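PDB 4PT1: odorant-binding protein 1d from Locusta migratoria, which probably binds and carries small odorant molecules, as a secreted all-helical member of the PBP/GOBP family. Local coordinates for residues E83-I94 with I106-L117. Residues are numbered along the deposited sequence; the frame is centred on the assembly and turned at random.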
loop_
_atom_site.group_PDB
_atom_site.type_symbol
_atom_site.label_atom_id
_atom_site.label_comp_id
_atom_site.label_asym_id
_atom_site.label_seq_id
_atom_site.Cartn_x
_atom_site.Cartn_y
_atom_site.Cartn_z
ATOM N N GLU A 83 -5.654 9.954 11.352
ATOM C CA GLU A 83 -4.689 10.474 10.375
ATOM C C GLU A 83 -4.772 9.725 9.042
ATOM O O GLU A 83 -4.683 10.347 7.982
ATOM C CB GLU A 83 -3.245 10.401 10.914
ATOM C CG GLU A 83 -3.062 10.848 12.361
ATOM C CD GLU A 83 -3.113 9.686 13.354
ATOM O OE1 GLU A 83 -4.180 9.057 13.493
ATOM O OE2 GLU A 83 -2.079 9.400 14.005
ATOM N N GLY A 84 -4.952 8.401 9.101
ATOM C CA GLY A 84 -5.033 7.568 7.899
ATOM C C GLY A 84 -6.315 7.764 7.111
ATOM O O GLY A 84 -6.298 7.783 5.885
ATOM N N HIS A 85 -7.435 7.900 7.808
ATOM C CA HIS A 85 -8.692 8.208 7.144
ATOM C C HIS A 85 -8.583 9.522 6.418
ATOM O O HIS A 85 -9.074 9.659 5.294
ATOM C CB HIS A 85 -9.833 8.279 8.134
ATOM C CG HIS A 85 -10.494 6.946 8.426
ATOM N ND1 HIS A 85 -9.805 5.790 8.519
ATOM C CD2 HIS A 85 -11.820 6.631 8.672
ATOM C CE1 HIS A 85 -10.651 4.792 8.825
ATOM N NE2 HIS A 85 -11.889 5.308 8.910
ATOM N N ARG A 86 -7.953 10.503 7.049
ATOM C CA ARG A 86 -7.777 11.831 6.429
ATOM C C ARG A 86 -7.047 11.682 5.099
ATOM O O ARG A 86 -7.489 12.186 4.075
ATOM C CB ARG A 86 -7.017 12.773 7.367
ATOM C CG ARG A 86 -6.985 14.218 6.872
ATOM C CD ARG A 86 -6.199 15.115 7.814
ATOM N NE ARG A 86 -6.657 14.991 9.195
ATOM N N VAL A 87 -5.936 10.958 5.107
ATOM C CA VAL A 87 -5.212 10.650 3.877
ATOM C C VAL A 87 -6.038 9.921 2.804
ATOM O O VAL A 87 -6.031 10.299 1.638
ATOM C CB VAL A 87 -3.955 9.856 4.215
ATOM C CG1 VAL A 87 -3.334 9.277 2.960
ATOM C CG2 VAL A 87 -2.985 10.759 4.981
ATOM N N VAL A 88 -6.773 8.883 3.198
ATOM C CA VAL A 88 -7.582 8.160 2.239
ATOM C C VAL A 88 -8.648 9.052 1.589
ATOM O O VAL A 88 -8.849 8.988 0.366
ATOM C CB VAL A 88 -8.231 6.908 2.861
ATOM C CG1 VAL A 88 -9.249 6.313 1.887
ATOM C CG2 VAL A 88 -7.165 5.892 3.214
ATOM N N HIS A 89 -9.309 9.883 2.395
ATOM C CA HIS A 89 -10.358 10.773 1.891
ATOM C C HIS A 89 -9.781 11.783 0.958
ATOM O O HIS A 89 -10.449 12.185 -0.007
ATOM C CB HIS A 89 -11.150 11.436 3.030
ATOM C CG HIS A 89 -12.183 10.527 3.663
ATOM N ND1 HIS A 89 -13.319 10.172 3.028
ATOM C CD2 HIS A 89 -12.235 9.933 4.916
ATOM C CE1 HIS A 89 -14.046 9.371 3.821
ATOM N NE2 HIS A 89 -13.382 9.218 4.978
ATOM N N SER A 90 -8.532 12.185 1.192
ATOM C CA SER A 90 -7.896 13.188 0.332
ATOM C C SER A 90 -7.469 12.624 -1.041
ATOM O O SER A 90 -7.211 13.391 -1.978
ATOM C CB SER A 90 -6.724 13.876 1.052
ATOM O OG SER A 90 -5.577 13.056 1.164
ATOM N N CYS A 91 -7.442 11.296 -1.166
ATOM C CA CYS A 91 -6.887 10.605 -2.342
ATOM C C CYS A 91 -7.899 9.701 -3.054
ATOM O O CYS A 91 -7.541 8.912 -3.945
ATOM C CB CYS A 91 -5.665 9.796 -1.892
ATOM S SG CYS A 91 -4.299 10.846 -1.330
ATOM N N LYS A 92 -9.167 9.834 -2.672
ATOM C CA LYS A 92 -10.207 8.899 -3.093
ATOM C C LYS A 92 -10.717 9.103 -4.531
ATOM O O LYS A 92 -11.519 8.292 -5.014
ATOM C CB LYS A 92 -11.394 8.929 -2.122
ATOM C CG LYS A 92 -12.113 10.273 -1.990
ATOM C CD LYS A 92 -13.206 10.172 -0.936
ATOM C CE LYS A 92 -13.665 11.528 -0.433
ATOM N NZ LYS A 92 -14.601 11.339 0.706
ATOM N N HIS A 93 -10.254 10.163 -5.195
ATOM C CA HIS A 93 -10.654 10.479 -6.581
ATOM C C HIS A 93 -9.571 10.246 -7.611
ATOM O O HIS A 93 -9.713 10.656 -8.774
ATOM C CB HIS A 93 -11.142 11.927 -6.673
ATOM C CG HIS A 93 -12.345 12.219 -5.813
ATOM N ND1 HIS A 93 -13.462 11.469 -5.854
ATOM C CD2 HIS A 93 -12.580 13.223 -4.880
ATOM C CE1 HIS A 93 -14.358 11.957 -4.979
ATOM N NE2 HIS A 93 -13.816 13.033 -4.384
ATOM N N ILE A 94 -8.484 9.594 -7.211
ATOM C CA ILE A 94 -7.378 9.278 -8.095
ATOM C C ILE A 94 -7.805 8.059 -8.918
ATOM O O ILE A 94 -8.381 7.093 -8.386
ATOM C CB ILE A 94 -6.073 8.978 -7.315
ATOM C CG1 ILE A 94 -5.642 10.192 -6.477
ATOM C CG2 ILE A 94 -4.930 8.602 -8.258
ATOM C CD1 ILE A 94 -5.035 11.321 -7.298
ATOM N N ILE A 106 -2.391 6.317 -6.456
ATOM C CA ILE A 106 -3.182 6.451 -5.227
ATOM C C ILE A 106 -2.150 6.478 -4.087
ATOM O O ILE A 106 -2.214 7.327 -3.208
ATOM C CB ILE A 106 -4.231 5.313 -5.026
ATOM C CG1 ILE A 106 -5.460 5.502 -5.934
ATOM C CG2 ILE A 106 -4.691 5.290 -3.563
ATOM C CD1 ILE A 106 -6.409 4.313 -5.988
ATOM N N HIS A 107 -1.161 5.589 -4.153
ATOM C CA HIS A 107 -0.088 5.529 -3.176
ATOM C C HIS A 107 0.833 6.733 -3.162
ATOM O O HIS A 107 1.229 7.181 -2.095
ATOM C CB HIS A 107 0.684 4.248 -3.334
ATOM C CG HIS A 107 0.119 3.127 -2.517
ATOM N ND1 HIS A 107 0.620 2.787 -1.305
ATOM C CD2 HIS A 107 -0.981 2.297 -2.742
ATOM C CE1 HIS A 107 -0.109 1.768 -0.806
ATOM N NE2 HIS A 107 -1.091 1.479 -1.686
ATOM N N GLN A 108 1.158 7.285 -4.330
ATOM C CA GLN A 108 1.951 8.511 -4.340
ATOM C C GLN A 108 1.134 9.673 -3.767
ATOM O O GLN A 108 1.707 10.509 -3.092
ATOM C CB GLN A 108 2.501 8.830 -5.729
ATOM C CG GLN A 108 3.436 7.765 -6.309
ATOM C CD GLN A 108 4.206 6.974 -5.265
ATOM O OE1 GLN A 108 3.844 5.839 -4.927
ATOM N NE2 GLN A 108 5.284 7.568 -4.747
ATOM N N CYS A 109 -0.178 9.712 -4.019
ATOM C CA CYS A 109 -1.096 10.651 -3.324
ATOM C C CYS A 109 -1.096 10.472 -1.802
ATOM O O CYS A 109 -1.070 11.464 -1.072
ATOM C CB CYS A 109 -2.534 10.582 -3.854
ATOM S SG CYS A 109 -3.689 11.747 -3.066
ATOM N N TYR A 110 -1.144 9.240 -1.305
ATOM C CA TYR A 110 -0.986 9.044 0.135
ATOM C C TYR A 110 0.318 9.637 0.679
ATOM O O TYR A 110 0.329 10.299 1.722
ATOM C CB TYR A 110 -1.000 7.568 0.515
ATOM C CG TYR A 110 -2.268 6.788 0.253
ATOM C CD1 TYR A 110 -3.493 7.402 0.032
ATOM C CD2 TYR A 110 -2.234 5.389 0.272
ATOM C CE1 TYR A 110 -4.639 6.656 -0.191
ATOM C CE2 TYR A 110 -3.381 4.650 0.058
ATOM C CZ TYR A 110 -4.587 5.290 -0.166
ATOM O OH TYR A 110 -5.718 4.546 -0.398
ATOM N N LYS A 111 1.416 9.350 -0.017
ATOM C CA LYS A 111 2.730 9.902 0.292
ATOM C C LYS A 111 2.730 11.441 0.325
ATOM O O LYS A 111 3.263 12.028 1.260
ATOM C CB LYS A 111 3.757 9.359 -0.716
ATOM C CG LYS A 111 5.183 9.871 -0.571
ATOM C CD LYS A 111 6.158 9.003 -1.369
ATOM C CE LYS A 111 7.584 9.537 -1.315
ATOM N N GLN A 112 2.110 12.064 -0.679
ATOM C CA GLN A 112 1.972 13.543 -0.774
ATOM C C GLN A 112 1.188 14.085 0.407
ATOM O O GLN A 112 1.584 15.054 1.038
ATOM C CB GLN A 112 1.238 13.927 -2.084
ATOM C CG GLN A 112 0.874 15.413 -2.250
ATOM C CD GLN A 112 -0.136 15.687 -3.365
ATOM O OE1 GLN A 112 -0.697 16.791 -3.449
ATOM N NE2 GLN A 112 -0.370 14.693 -4.230
ATOM N N SER A 113 0.056 13.443 0.683
ATOM C CA SER A 113 -0.875 13.886 1.698
ATOM C C SER A 113 -0.249 13.932 3.103
ATOM O O SER A 113 -0.439 14.910 3.846
ATOM C CB SER A 113 -2.098 12.961 1.686
ATOM O OG SER A 113 -3.082 13.420 2.594
ATOM N N ASP A 114 0.497 12.890 3.467
ATOM C CA ASP A 114 1.108 12.786 4.799
ATOM C C ASP A 114 2.368 11.914 4.727
ATOM O O ASP A 114 2.305 10.713 5.026
ATOM C CB ASP A 114 0.106 12.182 5.809
ATOM C CG ASP A 114 0.505 12.415 7.279
ATOM O OD1 ASP A 114 1.706 12.557 7.585
ATOM O OD2 ASP A 114 -0.408 12.463 8.154
ATOM N N PRO A 115 3.506 12.505 4.315
ATOM C CA PRO A 115 4.759 11.788 4.143
ATOM C C PRO A 115 5.216 10.997 5.349
ATOM O O PRO A 115 5.670 9.872 5.191
ATOM C CB PRO A 115 5.774 12.903 3.850
ATOM C CG PRO A 115 4.983 14.002 3.246
ATOM C CD PRO A 115 3.615 13.912 3.866
ATOM N N GLU A 116 5.138 11.585 6.544
ATOM C CA GLU A 116 5.636 10.908 7.740
ATOM C C GLU A 116 4.761 9.694 8.067
ATOM O O GLU A 116 5.265 8.651 8.431
ATOM C CB GLU A 116 5.717 11.872 8.945
ATOM C CG GLU A 116 6.648 13.072 8.761
ATOM C CD GLU A 116 7.944 12.732 8.035
ATOM O OE1 GLU A 116 9.033 12.897 8.630
ATOM N N LEU A 117 3.445 9.833 7.924
ATOM C CA LEU A 117 2.523 8.716 8.197
ATOM C C LEU A 117 2.757 7.601 7.168
ATOM O O LEU A 117 2.818 6.430 7.505
ATOM C CB LEU A 117 1.071 9.207 8.135
ATOM C CG LEU A 117 0.004 8.255 8.654
ATOM C CD1 LEU A 117 0.101 8.114 10.163
ATOM C CD2 LEU A 117 -1.396 8.735 8.249
HETATM O O HOH W 1 -3.173 12.765 7.861
#
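C91 and C109 form a disulfide, SG to SG 2.0 Å, with a torsion of -85° about the S–S bond. It ties segment 83-94 to helix 99-113. The axes of 83-90 and 106-113 run at 127° to each other. The C91 sulfur also lies at the edge of the Y110 ring.

Apolar packing continues on both sides of the bridge. The two methyls of V87 divide the work. CG1, anti to the backbone N (chi1 168°), meets Y110 CD1 at 3.5 Å, while CG2 rests on D114 CB at 3.5 Å. V88 lies alongside Y110, whose hydroxyl is hydrogen-bonded to E72. Beyond C91, the side chains of I94 and I106 slide past each other in opposite directions, I94 CB to I106 CG1 3.8 Å. At the other end, L117 CD2 sits 3.6 Å from E83 CB.

Polar contacts line one margin. The S90 and S113 OG atoms are 2.9 Å apart, and S90 OG donates to V87 O. A water donates to both E83 O and D114 OD2. D114 OD1 caps the next helix by accepting from L117 N.

One of the three disulfides of this insect odorant-binding fold thus joins helix 99-113, which carries the pocket residue H107, covalently to segment 83-94; apolar packing adds to this bond, and one water links E83 to D114.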